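Local coordinates for periplasmic binding protein component of an ABC type zinc uptake transporter (Synechocystis sp., PDB 1PQ4) that probably captures zinc ions in the periplasm and delivers them to an ABC-type transporter for uptake into the cell, at residues 198-203 against 264-269; 193-198 against 240-245. All blocks are in the same frame, centred on the assembly; numbering follows the deposited sequence.

Contact 1 of 2, residues 198-203 against 264-269; sequences PSWAYF and ELLDPL
Just behind the zinc site, where the Ser199 side chain adjoins the zinc ligand His133, the turn leading into helix 201-206 packs through Ser199 and Trp200 against Leu266 and Pro268. Trp200, the N-cap residue of that helix, supplies most of the first segment's share. With CG anti to the carbonyl carbon (chi1 -50°), its indole reaches over to the strand end and meets Leu266 and Pro268 chiefly through the six-membered ring. Trp200 CZ2 lies 3.7 Å from Leu266 CB and also touches Pro268 CA. The methyl CD1 of Leu266 stands over one indole face, 4.3 Å from the centroid of the Trp200 five-membered ring, an off-centre CH-pi contact. Over the opposite face sits Ser199 OG, displaced toward the rim. That hydroxyl also touches the proline, with Ser199 OG 3.5 Å from Pro268 CB, and makes a weak hydrogen bond to Glu244 OE2.

The chain here leaves a parallel beta-sheet of the alpha/beta lobe, and beyond Leu266 it folds into an Asx turn: Asp267 OD1 accepts a hydrogen bond from Leu269 N (2.9 Å), the N-H coming from above the carboxylate plane. Asp267 O lies at the indole edge, near its plane. Helix 273-288 adds Leu277 and Val280 to the surroundings of Trp200, whose buried NE1 donates to Glu244 OE2. The carbonyl of Pro268 accepts from Trp135 NE1.

Contact 2 of 2, residues 193-198 against 240-245; sequences FIVFHP and MVFGET. With ZN (zinc ion), chain C.
The zinc site of this solute-binding protein stands where strand 192-195 runs out, and there His197 is braced by Glu244 from parallel strand 240-244. His197 NE2 binds the zinc ion at 2.1 Å, with His37, His133 and a water completing the site; its ND1 is hydrogen-bonded to Glu215. Second-shell Glu244, its chain bent at chi2 (112°), turns its carboxylate to the histidine's backbone: OE1 accepts from His197 N at 2.9 Å, a nearly straight bond (168°) reaching OE1 on its syn side, though tilted out of the carboxylate plane. Glu244 OE2 lies just 2.6 Å from His197 O, a spacing that suggests the acid carries a proton. An alanine in place of Glu244 would probably leave His197 N without its mate and let the backbone carrying the zinc ligand shift. Further back the strands, 34° apart in direction, are tied by Phe242 N to Ile194 O at 3.0 Å, and Val195 CA meets Phe242 O. Val195 CG1 packs against Phe242 CB at 3.9 Å, and Phe193 CB approaches CE1 of the Phe242 ring. One water accepts from Ile194 N (2.8 Å) and donates to Met240 O (2.6 Å).

Both contacts are buried in the same lobe, and their segments alternate along the chain, with Pro198 common to the two. Strand 240-244 is the bridge: contact 2 sets it beside strand 192-195, while its other neighbour, strand 262-266, belongs to contact 1 and is probably bonded to it through Gly243 N and O. The chemistry differs accordingly. Residues 198-203 against 264-269 form a largely apolar side-chain contact nearer the centre of the chain, without a hydrogen bond between the segments; residues 193-198 against 240-245 join through the backbone and a carboxylate, and carry a zinc ligand. Glu244 belongs to contact 2 yet reaches residues of contact 1, and so couples the two.

Contact 1 of 2, residues 198-203 against 264-269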
loop_
_atom_site.group_PDB
_atom_site.type_symbol
_atom_site.label_atom_id
_atom_site.label_comp_id
_atom_site.label_asym_id
_atom_site.label_seq_id
_atom_site.Cartn_x
_atom_site.Cartn_y
_atom_site.Cartn_z
ATOM N N PRO A 198 -10.527 -2.818 1.849
ATOM C CA PRO A 198 -10.000 -3.362 0.602
ATOM C C PRO A 198 -8.763 -2.677 0.092
ATOM O O PRO A 198 -8.800 -1.876 -0.830
ATOM C CB PRO A 198 -11.200 -3.258 -0.358
ATOM C CG PRO A 198 -11.839 -1.960 0.063
ATOM C CD PRO A 198 -11.712 -1.968 1.606
ATOM N N SER A 199 -7.640 -2.959 0.694
ATOM C CA SER A 199 -6.453 -2.342 0.143
ATOM C C SER A 199 -5.664 -3.348 -0.678
ATOM O O SER A 199 -4.557 -3.044 -1.136
ATOM C CB SER A 199 -5.594 -1.822 1.285
ATOM O OG SER A 199 -5.498 -2.789 2.267
ATOM N N TRP A 200 -6.217 -4.542 -0.885
ATOM C CA TRP A 200 -5.426 -5.588 -1.538
ATOM C C TRP A 200 -5.865 -5.994 -2.949
ATOM O O TRP A 200 -5.530 -7.099 -3.395
ATOM C CB TRP A 200 -5.401 -6.860 -0.636
ATOM C CG TRP A 200 -5.010 -6.572 0.798
ATOM C CD1 TRP A 200 -5.848 -6.258 1.845
ATOM C CD2 TRP A 200 -3.680 -6.454 1.297
ATOM N NE1 TRP A 200 -5.107 -5.941 2.967
ATOM C CE2 TRP A 200 -3.771 -6.051 2.654
ATOM C CE3 TRP A 200 -2.411 -6.647 0.729
ATOM C CZ2 TRP A 200 -2.644 -5.831 3.442
ATOM C CZ3 TRP A 200 -1.284 -6.433 1.518
ATOM C CH2 TRP A 200 -1.410 -6.023 2.866
ATOM N N ALA A 201 -6.588 -5.124 -3.664
ATOM C CA ALA A 201 -7.061 -5.531 -5.001
ATOM C C ALA A 201 -5.905 -5.803 -5.992
ATOM O O ALA A 201 -5.971 -6.713 -6.792
ATOM C CB ALA A 201 -8.010 -4.436 -5.573
ATOM N N TYR A 202 -4.840 -5.002 -5.959
ATOM C CA TYR A 202 -3.751 -5.234 -6.909
ATOM C C TYR A 202 -2.985 -6.490 -6.536
ATOM O O TYR A 202 -2.631 -7.311 -7.374
ATOM C CB TYR A 202 -2.822 -4.014 -6.930
ATOM C CG TYR A 202 -3.553 -2.816 -7.538
ATOM C CD1 TYR A 202 -3.622 -2.659 -8.954
ATOM C CD2 TYR A 202 -4.147 -1.858 -6.731
ATOM C CE1 TYR A 202 -4.254 -1.581 -9.532
ATOM C CE2 TYR A 202 -4.788 -0.720 -7.304
ATOM C CZ TYR A 202 -4.828 -0.599 -8.717
ATOM O OH TYR A 202 -5.362 0.551 -9.295
ATOM N N PHE A 203 -2.740 -6.627 -5.238
ATOM C CA PHE A 203 -2.024 -7.803 -4.720
ATOM C C PHE A 203 -2.835 -9.019 -5.123
ATOM O O PHE A 203 -2.318 -10.015 -5.636
ATOM C CB PHE A 203 -1.928 -7.657 -3.162
ATOM C CG PHE A 203 -1.369 -8.864 -2.478
ATOM C CD1 PHE A 203 -0.004 -9.027 -2.349
ATOM C CD2 PHE A 203 -2.225 -9.831 -1.952
ATOM C CE1 PHE A 203 0.526 -10.168 -1.690
ATOM C CE2 PHE A 203 -1.712 -10.957 -1.296
ATOM C CZ PHE A 203 -0.338 -11.118 -1.173
ATOM N N GLU A 264 -6.990 -12.228 12.198
ATOM C CA GLU A 264 -5.572 -11.834 12.043
ATOM C C GLU A 264 -5.514 -10.425 11.492
ATOM O O GLU A 264 -6.483 -9.975 10.869
ATOM C CB GLU A 264 -4.859 -12.741 11.036
ATOM C CG GLU A 264 -4.566 -14.130 11.542
ATOM C CD GLU A 264 -3.135 -14.295 12.005
ATOM O OE1 GLU A 264 -2.576 -13.350 12.615
ATOM O OE2 GLU A 264 -2.575 -15.383 11.761
ATOM N N LEU A 265 -4.395 -9.747 11.728
ATOM C CA LEU A 265 -4.192 -8.393 11.247
ATOM C C LEU A 265 -3.333 -8.381 10.007
ATOM O O LEU A 265 -2.377 -9.154 9.893
ATOM C CB LEU A 265 -3.479 -7.539 12.282
ATOM C CG LEU A 265 -4.275 -7.131 13.522
ATOM C CD1 LEU A 265 -3.492 -6.103 14.337
ATOM C CD2 LEU A 265 -5.599 -6.558 13.073
ATOM N N LEU A 266 -3.684 -7.529 9.053
ATOM C CA LEU A 266 -2.826 -7.371 7.865
ATOM C C LEU A 266 -2.504 -5.877 7.968
ATOM O O LEU A 266 -3.355 -5.079 8.410
ATOM C CB LEU A 266 -3.576 -7.679 6.565
ATOM C CG LEU A 266 -4.065 -9.104 6.381
ATOM C CD1 LEU A 266 -4.677 -9.274 4.970
ATOM C CD2 LEU A 266 -2.899 -10.076 6.562
ATOM N N ASP A 267 -1.285 -5.485 7.659
ATOM C CA ASP A 267 -0.936 -4.072 7.769
ATOM C C ASP A 267 -0.573 -3.547 6.371
ATOM O O ASP A 267 0.535 -3.786 5.881
ATOM C CB ASP A 267 0.278 -3.894 8.664
ATOM C CG ASP A 267 0.565 -2.448 8.935
ATOM O OD1 ASP A 267 -0.073 -1.566 8.276
ATOM O OD2 ASP A 267 1.436 -2.189 9.798
ATOM N N PRO A 268 -1.499 -2.865 5.712
ATOM C CA PRO A 268 -1.147 -2.350 4.369
ATOM C C PRO A 268 -0.103 -1.218 4.403
ATOM O O PRO A 268 0.485 -0.891 3.367
ATOM C CB PRO A 268 -2.498 -1.891 3.814
ATOM C CG PRO A 268 -3.199 -1.385 5.055
ATOM C CD PRO A 268 -2.885 -2.521 6.080
ATOM N N LEU A 269 0.160 -0.637 5.588
ATOM C CA LEU A 269 1.098 0.486 5.697
ATOM C C LEU A 269 2.417 0.167 6.378
ATOM O O LEU A 269 3.154 1.077 6.776
ATOM C CB LEU A 269 0.475 1.702 6.444
ATOM C CG LEU A 269 -0.831 2.251 5.866
ATOM C CD1 LEU A 269 -1.223 3.566 6.619
ATOM C CD2 LEU A 269 -0.634 2.546 4.369
#

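Contact 2 of 2, residues 193-198 against 240-245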
loop_
_atom_site.group_PDB
_atom_site.type_symbol
_atom_site.label_atom_id
_atom_site.label_comp_id
_atom_site.label_asym_id
_atom_site.label_seq_id
_atom_site.Cartn_x
_atom_site.Cartn_y
_atom_site.Cartn_z
ATOM N N PHE A 193 -10.392 -14.414 0.345
ATOM C CA PHE A 193 -10.024 -14.007 1.731
ATOM C C PHE A 193 -10.873 -12.786 2.080
ATOM O O PHE A 193 -11.219 -11.984 1.215
ATOM C CB PHE A 193 -8.511 -13.754 1.965
ATOM C CG PHE A 193 -7.919 -12.608 1.180
ATOM C CD1 PHE A 193 -7.524 -11.446 1.830
ATOM C CD2 PHE A 193 -7.714 -12.710 -0.215
ATOM C CE1 PHE A 193 -6.928 -10.396 1.132
ATOM C CE2 PHE A 193 -7.108 -11.648 -0.943
ATOM C CZ PHE A 193 -6.717 -10.496 -0.260
ATOM N N ILE A 194 -11.263 -12.677 3.344
ATOM C CA ILE A 194 -12.120 -11.555 3.780
ATOM C C ILE A 194 -11.266 -10.618 4.571
ATOM O O ILE A 194 -10.538 -11.044 5.449
ATOM C CB ILE A 194 -13.226 -12.019 4.726
ATOM C CG1 ILE A 194 -13.983 -13.160 4.101
ATOM C CG2 ILE A 194 -14.178 -10.865 5.038
ATOM C CD1 ILE A 194 -15.071 -13.764 5.027
ATOM N N VAL A 195 -11.392 -9.329 4.287
ATOM C CA VAL A 195 -10.620 -8.302 4.954
ATOM C C VAL A 195 -11.571 -7.177 5.235
ATOM O O VAL A 195 -12.644 -7.082 4.643
ATOM C CB VAL A 195 -9.490 -7.694 4.072
ATOM C CG1 VAL A 195 -8.446 -8.679 3.846
ATOM C CG2 VAL A 195 -10.075 -7.219 2.708
ATOM N N PHE A 196 -11.184 -6.336 6.154
ATOM C CA PHE A 196 -12.081 -5.254 6.457
ATOM C C PHE A 196 -11.972 -4.194 5.366
ATOM O O PHE A 196 -12.917 -3.993 4.628
ATOM C CB PHE A 196 -11.773 -4.647 7.820
ATOM C CG PHE A 196 -12.684 -3.503 8.148
ATOM C CD1 PHE A 196 -14.034 -3.741 8.433
ATOM C CD2 PHE A 196 -12.238 -2.189 8.033
ATOM C CE1 PHE A 196 -14.924 -2.705 8.593
ATOM C CE2 PHE A 196 -13.153 -1.125 8.197
ATOM C CZ PHE A 196 -14.491 -1.408 8.476
ATOM N N HIS A 197 -10.800 -3.564 5.263
ATOM C CA HIS A 197 -10.597 -2.469 4.284
ATOM C C HIS A 197 -9.933 -3.060 3.034
ATOM O O HIS A 197 -8.893 -3.722 3.128
ATOM C CB HIS A 197 -9.725 -1.417 4.939
ATOM C CG HIS A 197 -9.314 -0.327 4.014
ATOM N ND1 HIS A 197 -10.181 0.662 3.599
ATOM C CD2 HIS A 197 -8.121 -0.062 3.422
ATOM C CE1 HIS A 197 -9.545 1.496 2.798
ATOM N NE2 HIS A 197 -8.297 1.077 2.668
ATOM N N PRO A 198 -10.527 -2.818 1.849
ATOM C CA PRO A 198 -10.000 -3.362 0.602
ATOM C C PRO A 198 -8.763 -2.677 0.092
ATOM O O PRO A 198 -8.800 -1.876 -0.830
ATOM C CB PRO A 198 -11.200 -3.258 -0.358
ATOM C CG PRO A 198 -11.839 -1.960 0.063
ATOM C CD PRO A 198 -11.712 -1.968 1.606
ATOM N N MET A 240 -10.548 -17.732 8.405
ATOM C CA MET A 240 -9.976 -16.624 9.111
ATOM C C MET A 240 -10.558 -15.350 8.586
ATOM O O MET A 240 -10.981 -15.290 7.429
ATOM C CB MET A 240 -8.478 -16.640 8.879
ATOM C CG MET A 240 -7.673 -15.813 9.818
ATOM S SD MET A 240 -7.280 -16.836 11.214
ATOM C CE MET A 240 -6.513 -18.246 10.355
ATOM N N VAL A 241 -10.615 -14.333 9.429
ATOM C CA VAL A 241 -11.135 -13.057 8.965
ATOM C C VAL A 241 -10.017 -12.080 9.264
ATOM O O VAL A 241 -9.449 -12.100 10.364
ATOM C CB VAL A 241 -12.420 -12.629 9.699
ATOM C CG1 VAL A 241 -12.881 -11.282 9.176
ATOM C CG2 VAL A 241 -13.502 -13.689 9.485
ATOM N N PHE A 242 -9.660 -11.260 8.275
ATOM C CA PHE A 242 -8.577 -10.331 8.491
ATOM C C PHE A 242 -9.098 -8.943 8.755
ATOM O O PHE A 242 -10.131 -8.549 8.242
ATOM C CB PHE A 242 -7.676 -10.310 7.274
ATOM C CG PHE A 242 -7.009 -11.600 7.026
ATOM C CD1 PHE A 242 -7.477 -12.460 6.037
ATOM C CD2 PHE A 242 -5.917 -11.974 7.793
ATOM C CE1 PHE A 242 -6.861 -13.691 5.811
ATOM C CE2 PHE A 242 -5.281 -13.223 7.561
ATOM C CZ PHE A 242 -5.762 -14.068 6.572
ATOM N N GLY A 243 -8.374 -8.226 9.593
ATOM C CA GLY A 243 -8.731 -6.844 9.889
ATOM C C GLY A 243 -7.436 -6.099 9.631
ATOM O O GLY A 243 -6.411 -6.695 9.306
ATOM N N GLU A 244 -7.467 -4.797 9.768
ATOM C CA GLU A 244 -6.276 -3.997 9.521
ATOM C C GLU A 244 -6.054 -3.137 10.747
ATOM O O GLU A 244 -7.026 -2.709 11.394
ATOM C CB GLU A 244 -6.499 -3.129 8.267
ATOM C CG GLU A 244 -6.127 -3.833 7.022
ATOM C CD GLU A 244 -7.298 -4.158 6.122
ATOM O OE1 GLU A 244 -8.415 -4.415 6.658
ATOM O OE2 GLU A 244 -7.066 -4.168 4.874
ATOM N N THR A 245 -4.788 -2.881 11.071
ATOM C CA THR A 245 -4.456 -2.084 12.263
ATOM C C THR A 245 -5.013 -0.691 12.262
ATOM O O THR A 245 -5.300 -0.154 13.314
ATOM C CB THR A 245 -2.934 -1.861 12.455
ATOM O OG1 THR A 245 -2.182 -2.602 11.468
ATOM C CG2 THR A 245 -2.540 -2.273 13.851
HETATM ZN ZN ZN C . -6.702 2.064 1.821
HETATM O O HOH W 1 -10.467 -14.883 4.936
HETATM O O HOH W 2 -4.751 1.674 2.933
#